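Local atomic coordinates of glutamine synthetase (Streptomyces coelicolor, PDB entry 4BAX), a protein that belongs to the glutamine synthetase family, combining a beta-Grasp domain with a larger catalytic domain, in an assembly of ten chains. Residues Y117-G122 and G179-Q184; A215-K220 and P317-D322. All blocks are in the same frame, centred on the assembly; numbering follows the deposited sequence.

Interaction 1. Residues Y117-G122 and G179-Q184; sequences YTFFKG and GQWEFQ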
# COMPACT_ATOMS: atom_id res chain seq x y z
N TYR A 117 22.03 -25.90 0.13
CA TYR A 117 21.21 -25.08 0.99
C TYR A 117 20.14 -24.41 0.17
O TYR A 117 20.30 -24.25 -1.05
CB TYR A 117 22.05 -24.03 1.72
CG TYR A 117 22.83 -23.12 0.77
CD1 TYR A 117 24.03 -23.53 0.20
CD2 TYR A 117 22.35 -21.86 0.45
CE1 TYR A 117 24.73 -22.70 -0.66
CE2 TYR A 117 23.06 -21.03 -0.41
CZ TYR A 117 24.24 -21.46 -0.95
OH TYR A 117 24.93 -20.62 -1.80
N THR A 118 19.08 -23.96 0.83
CA THR A 118 17.96 -23.29 0.17
C THR A 118 17.70 -21.93 0.80
O THR A 118 17.64 -21.82 2.03
CB THR A 118 16.68 -24.18 0.22
OG1 THR A 118 17.02 -25.54 -0.10
CG2 THR A 118 15.62 -23.67 -0.76
N PHE A 119 17.54 -20.90 -0.03
CA PHE A 119 17.18 -19.56 0.46
C PHE A 119 15.71 -19.41 0.82
O PHE A 119 14.82 -19.87 0.09
CB PHE A 119 17.57 -18.47 -0.55
CG PHE A 119 19.03 -18.19 -0.60
CD1 PHE A 119 19.75 -18.00 0.56
CD2 PHE A 119 19.71 -18.17 -1.83
CE1 PHE A 119 21.13 -17.76 0.50
CE2 PHE A 119 21.08 -17.94 -1.89
CZ PHE A 119 21.79 -17.74 -0.72
N PHE A 120 15.45 -18.67 1.89
CA PHE A 120 14.09 -18.39 2.30
C PHE A 120 13.95 -16.91 2.61
O PHE A 120 14.90 -16.27 3.08
CB PHE A 120 13.71 -19.20 3.54
CG PHE A 120 13.05 -20.52 3.24
CD1 PHE A 120 13.78 -21.57 2.68
CD2 PHE A 120 11.69 -20.71 3.49
CE1 PHE A 120 13.17 -22.79 2.38
CE2 PHE A 120 11.07 -21.94 3.20
CZ PHE A 120 11.82 -22.98 2.64
N LYS A 121 12.78 -16.36 2.33
CA LYS A 121 12.44 -15.03 2.80
C LYS A 121 11.22 -15.19 3.72
O LYS A 121 10.07 -15.34 3.26
CB LYS A 121 12.13 -14.10 1.63
CG LYS A 121 11.66 -12.75 2.14
CD LYS A 121 12.78 -11.72 2.18
CE LYS A 121 12.46 -10.63 3.22
NZ LYS A 121 13.22 -9.35 3.05
N GLY A 122 11.49 -15.15 5.02
CA GLY A 122 10.52 -15.54 6.03
C GLY A 122 10.19 -17.02 5.93
O GLY A 122 11.10 -17.85 5.81
N GLY A 179 16.11 -21.22 -5.86
CA GLY A 179 16.71 -20.68 -4.66
C GLY A 179 17.56 -21.69 -3.92
O GLY A 179 17.99 -21.41 -2.79
N GLN A 180 17.82 -22.83 -4.56
CA GLN A 180 18.69 -23.86 -3.99
C GLN A 180 20.04 -23.80 -4.65
O GLN A 180 20.15 -23.70 -5.88
CB GLN A 180 18.07 -25.24 -4.16
CG GLN A 180 18.57 -26.31 -3.18
CD GLN A 180 17.80 -27.62 -3.30
OE1 GLN A 180 17.89 -28.33 -4.32
NE2 GLN A 180 17.04 -27.95 -2.26
N TRP A 181 21.07 -23.89 -3.81
CA TRP A 181 22.44 -23.71 -4.24
C TRP A 181 23.37 -24.72 -3.60
O TRP A 181 23.00 -25.40 -2.61
CB TRP A 181 22.91 -22.29 -3.89
CG TRP A 181 22.20 -21.20 -4.63
CD1 TRP A 181 21.02 -20.61 -4.28
CD2 TRP A 181 22.62 -20.57 -5.84
NE1 TRP A 181 20.68 -19.64 -5.20
CE2 TRP A 181 21.65 -19.59 -6.16
CE3 TRP A 181 23.72 -20.72 -6.69
CZ2 TRP A 181 21.75 -18.78 -7.29
CZ3 TRP A 181 23.82 -19.90 -7.81
CH2 TRP A 181 22.84 -18.95 -8.09
N GLU A 182 24.57 -24.82 -4.17
CA GLU A 182 25.60 -25.70 -3.67
C GLU A 182 26.98 -25.05 -3.72
O GLU A 182 27.26 -24.28 -4.64
CB GLU A 182 25.62 -26.99 -4.47
CG GLU A 182 26.52 -28.07 -3.92
CD GLU A 182 26.68 -29.23 -4.89
OE1 GLU A 182 25.69 -30.00 -5.06
OE2 GLU A 182 27.77 -29.38 -5.50
N PHE A 183 27.80 -25.35 -2.73
CA PHE A 183 29.24 -25.07 -2.78
C PHE A 183 30.01 -26.32 -2.36
O PHE A 183 29.54 -27.10 -1.54
CB PHE A 183 29.62 -23.81 -1.97
CG PHE A 183 29.46 -23.97 -0.47
CD1 PHE A 183 30.46 -24.54 0.31
CD2 PHE A 183 28.29 -23.57 0.16
CE1 PHE A 183 30.30 -24.70 1.69
CE2 PHE A 183 28.14 -23.72 1.54
CZ PHE A 183 29.15 -24.28 2.30
N GLN A 184 31.19 -26.51 -2.93
CA GLN A 184 31.96 -27.73 -2.69
C GLN A 184 33.22 -27.41 -1.89
O GLN A 184 34.01 -26.56 -2.31
CB GLN A 184 32.31 -28.41 -4.01
CG GLN A 184 31.09 -28.81 -4.85
CD GLN A 184 30.97 -27.96 -6.11
OE1 GLN A 184 31.99 -27.57 -6.68
NE2 GLN A 184 29.74 -27.69 -6.55

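Interaction 2. Residues A215-K220 and P317-D322; sequences ATLDPK and PNANVD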
# COMPACT_ATOMS: atom_id res chain seq x y z
N ALA A 215 19.10 -18.71 4.95
CA ALA A 215 19.52 -19.96 4.35
C ALA A 215 19.17 -21.08 5.32
O ALA A 215 19.22 -20.89 6.54
CB ALA A 215 21.02 -19.94 4.08
N THR A 216 18.76 -22.22 4.77
CA THR A 216 18.44 -23.38 5.57
C THR A 216 19.14 -24.62 5.05
O THR A 216 19.33 -24.76 3.84
CB THR A 216 16.90 -23.61 5.70
OG1 THR A 216 16.66 -24.58 6.72
CG2 THR A 216 16.34 -24.12 4.42
N LEU A 217 19.55 -25.49 5.98
CA LEU A 217 20.17 -26.76 5.62
C LEU A 217 19.14 -27.87 5.85
O LEU A 217 19.50 -29.04 5.94
CB LEU A 217 21.44 -27.02 6.43
CG LEU A 217 22.60 -26.04 6.19
CD1 LEU A 217 23.96 -26.52 6.83
CD2 LEU A 217 22.75 -25.77 4.70
N ASP A 218 17.86 -27.49 5.93
CA ASP A 218 16.76 -28.45 6.03
C ASP A 218 16.81 -29.34 4.78
O ASP A 218 16.92 -28.84 3.67
CB ASP A 218 15.39 -27.73 6.15
CG ASP A 218 15.12 -27.20 7.58
OD1 ASP A 218 15.91 -27.50 8.50
OD2 ASP A 218 14.11 -26.47 7.79
N PRO A 219 16.74 -30.66 4.98
CA PRO A 219 16.88 -31.68 3.93
C PRO A 219 15.74 -31.69 2.92
O PRO A 219 15.97 -32.02 1.76
CB PRO A 219 16.91 -33.00 4.71
CG PRO A 219 16.27 -32.69 6.00
CD PRO A 219 16.56 -31.25 6.32
N LYS A 220 14.53 -31.35 3.36
CA LYS A 220 13.38 -31.26 2.48
C LYS A 220 12.54 -30.00 2.79
O LYS A 220 11.45 -30.10 3.35
CB LYS A 220 12.52 -32.53 2.63
CG LYS A 220 11.44 -32.75 1.56
CD LYS A 220 12.04 -33.32 0.28
CE LYS A 220 10.94 -33.76 -0.70
NZ LYS A 220 11.41 -33.80 -2.12
N PRO A 317 24.27 -38.42 3.02
CA PRO A 317 24.15 -37.39 4.07
C PRO A 317 23.28 -36.17 3.70
O PRO A 317 23.28 -35.66 2.57
CB PRO A 317 25.61 -36.96 4.33
CG PRO A 317 26.46 -38.08 3.76
CD PRO A 317 25.67 -38.62 2.59
N ASN A 318 22.49 -35.74 4.68
CA ASN A 318 21.64 -34.56 4.53
C ASN A 318 22.46 -33.29 4.53
O ASN A 318 23.60 -33.30 5.01
CB ASN A 318 20.68 -34.46 5.70
CG ASN A 318 19.47 -35.33 5.53
OD1 ASN A 318 19.35 -36.11 4.56
ND2 ASN A 318 18.55 -35.21 6.49
N ALA A 319 21.88 -32.20 4.02
CA ALA A 319 22.53 -30.89 4.08
C ALA A 319 22.74 -30.44 5.53
O ALA A 319 23.61 -29.60 5.79
CB ALA A 319 21.72 -29.85 3.32
N ASN A 320 21.95 -30.99 6.46
CA ASN A 320 22.08 -30.62 7.87
C ASN A 320 22.95 -31.59 8.68
O ASN A 320 22.91 -31.57 9.91
CB ASN A 320 20.71 -30.40 8.54
CG ASN A 320 19.90 -31.69 8.63
OD1 ASN A 320 20.28 -32.73 8.07
ND2 ASN A 320 18.75 -31.62 9.30
N VAL A 321 23.73 -32.43 8.01
CA VAL A 321 24.64 -33.32 8.72
C VAL A 321 25.77 -32.53 9.39
O VAL A 321 26.20 -31.50 8.89
CB VAL A 321 25.25 -34.38 7.77
CG1 VAL A 321 26.23 -33.76 6.77
CG2 VAL A 321 25.90 -35.52 8.58
N ASP A 322 26.20 -33.00 10.56
CA ASP A 322 27.41 -32.49 11.20
C ASP A 322 28.60 -33.12 10.46
O ASP A 322 28.74 -34.35 10.45
CB ASP A 322 27.43 -32.91 12.68
CG ASP A 322 28.58 -32.27 13.47
OD1 ASP A 322 29.59 -31.84 12.87
OD2 ASP A 322 28.47 -32.19 14.72
O HOH W 1 18.18 -28.56 10.00

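Interaction 1. Residues Y117-G122 and G179-Q184
G179 meets F119 just ahead of strand 180-188: its carbonyl O takes the backbone N-H of F119 at 2.8 Å, and its positive phi suits a residue without a side chain. Q180 follows, facing T118 as an antiparallel non-hydrogen-bonded pair. Its chain runs out extended, with CG opposite the backbone N (chi1 -158°), so that NE2 reaches T118 OG1 at 3.2 Å. The hydroxyl lies in the amide plane. W181 pairs with Y117 through two backbone bonds; the one from W181 N to Y117 O, 2.9 Å, is nearly straight. On the face that carries Y117 and W181, the tyrosine ring lies with one face over W181 CA, Y117 CZ being 3.3 Å from W181 CB. The ring and the indole are tilted by 22° but slid so far apart that they hardly overlap. F119 CE2 approaches W181 CD1 obliquely at 3.6 Å, completing an aromatic cluster. F183 presents its ring edge, CD2 lying 3.8 Å from Y117 CE1. Chemically the pairing is two-faced: the T118 hydroxyl accepts from the Q180 amide, which also donates to N227 O, whereas the buried aromatic cluster, its W181 NE1 bonded to F150 O, packs on helix 152-164, probably keeping water from that face.

Interaction 2. Residues A215-K220 and P317-D322
In L217 the CG sits beside the backbone N, opposite the carbonyl carbon (chi1 -64°), and this brings CB, CG and CD1 round A319 O, with L217 CD1 at 3.3 Å from it. N320 adopts a different setting, CG between its N and carbonyl carbon (chi1 66°), which swings the amide toward P219, while N320 CB rests 3.2 Å from L217 O. A319 is small enough to fit close under L217, the two CB atoms 4.2 Å apart; its carbonyl O, beside apolar carbons, is satisfied by Q115 NE2. P219 offers a rigid apolar flank: N318 ND2 lies 3.3 Å from P219 CB, and P219 CD faces N320 ND2. N318 OD1 accepts from R274 NE, and N318 ND2 makes a weak bond to N320 OD1. A water bridges the segments, donating to D218 OD1 at 2.9 Å and accepting from N320 ND2 at 3.2 Å. T216 OG1 receives D218 N in an ST turn where strand 214-216 ends. Just past it, L217 and P219 pack on the type I beta turn N318-V321, which leads to D322, the N-cap of helix 323-341: a buried loop-on-turn contact that joins the end of strand 214-216 to the lead-in of that helix.

Overall arrangement
From the N terminus, the chain leaves the beta-Grasp strands, enters strand 110-121, then passes through helix 152-164 and strand 169-174 before interaction 1 closes this excursion by pairing strand 180-188 with it. Helix 190-210 carries the chain back to strand 214-216, another neighbour of strand 110-121. Only then does interaction 2 open; 96 residues later, after strands 231-236 and 312-314, the loop before helix 323-341 closes it. The two loops are therefore in series, neither crossing nor enclosing one another. They meet at strand 110-121: T118 O probably accepts from T216 N, and L217 CD2 packs on Y117 CB. These contacts join 215-220 to the sheet, through which interaction 2 links the lead-in of helix 323-341 to it.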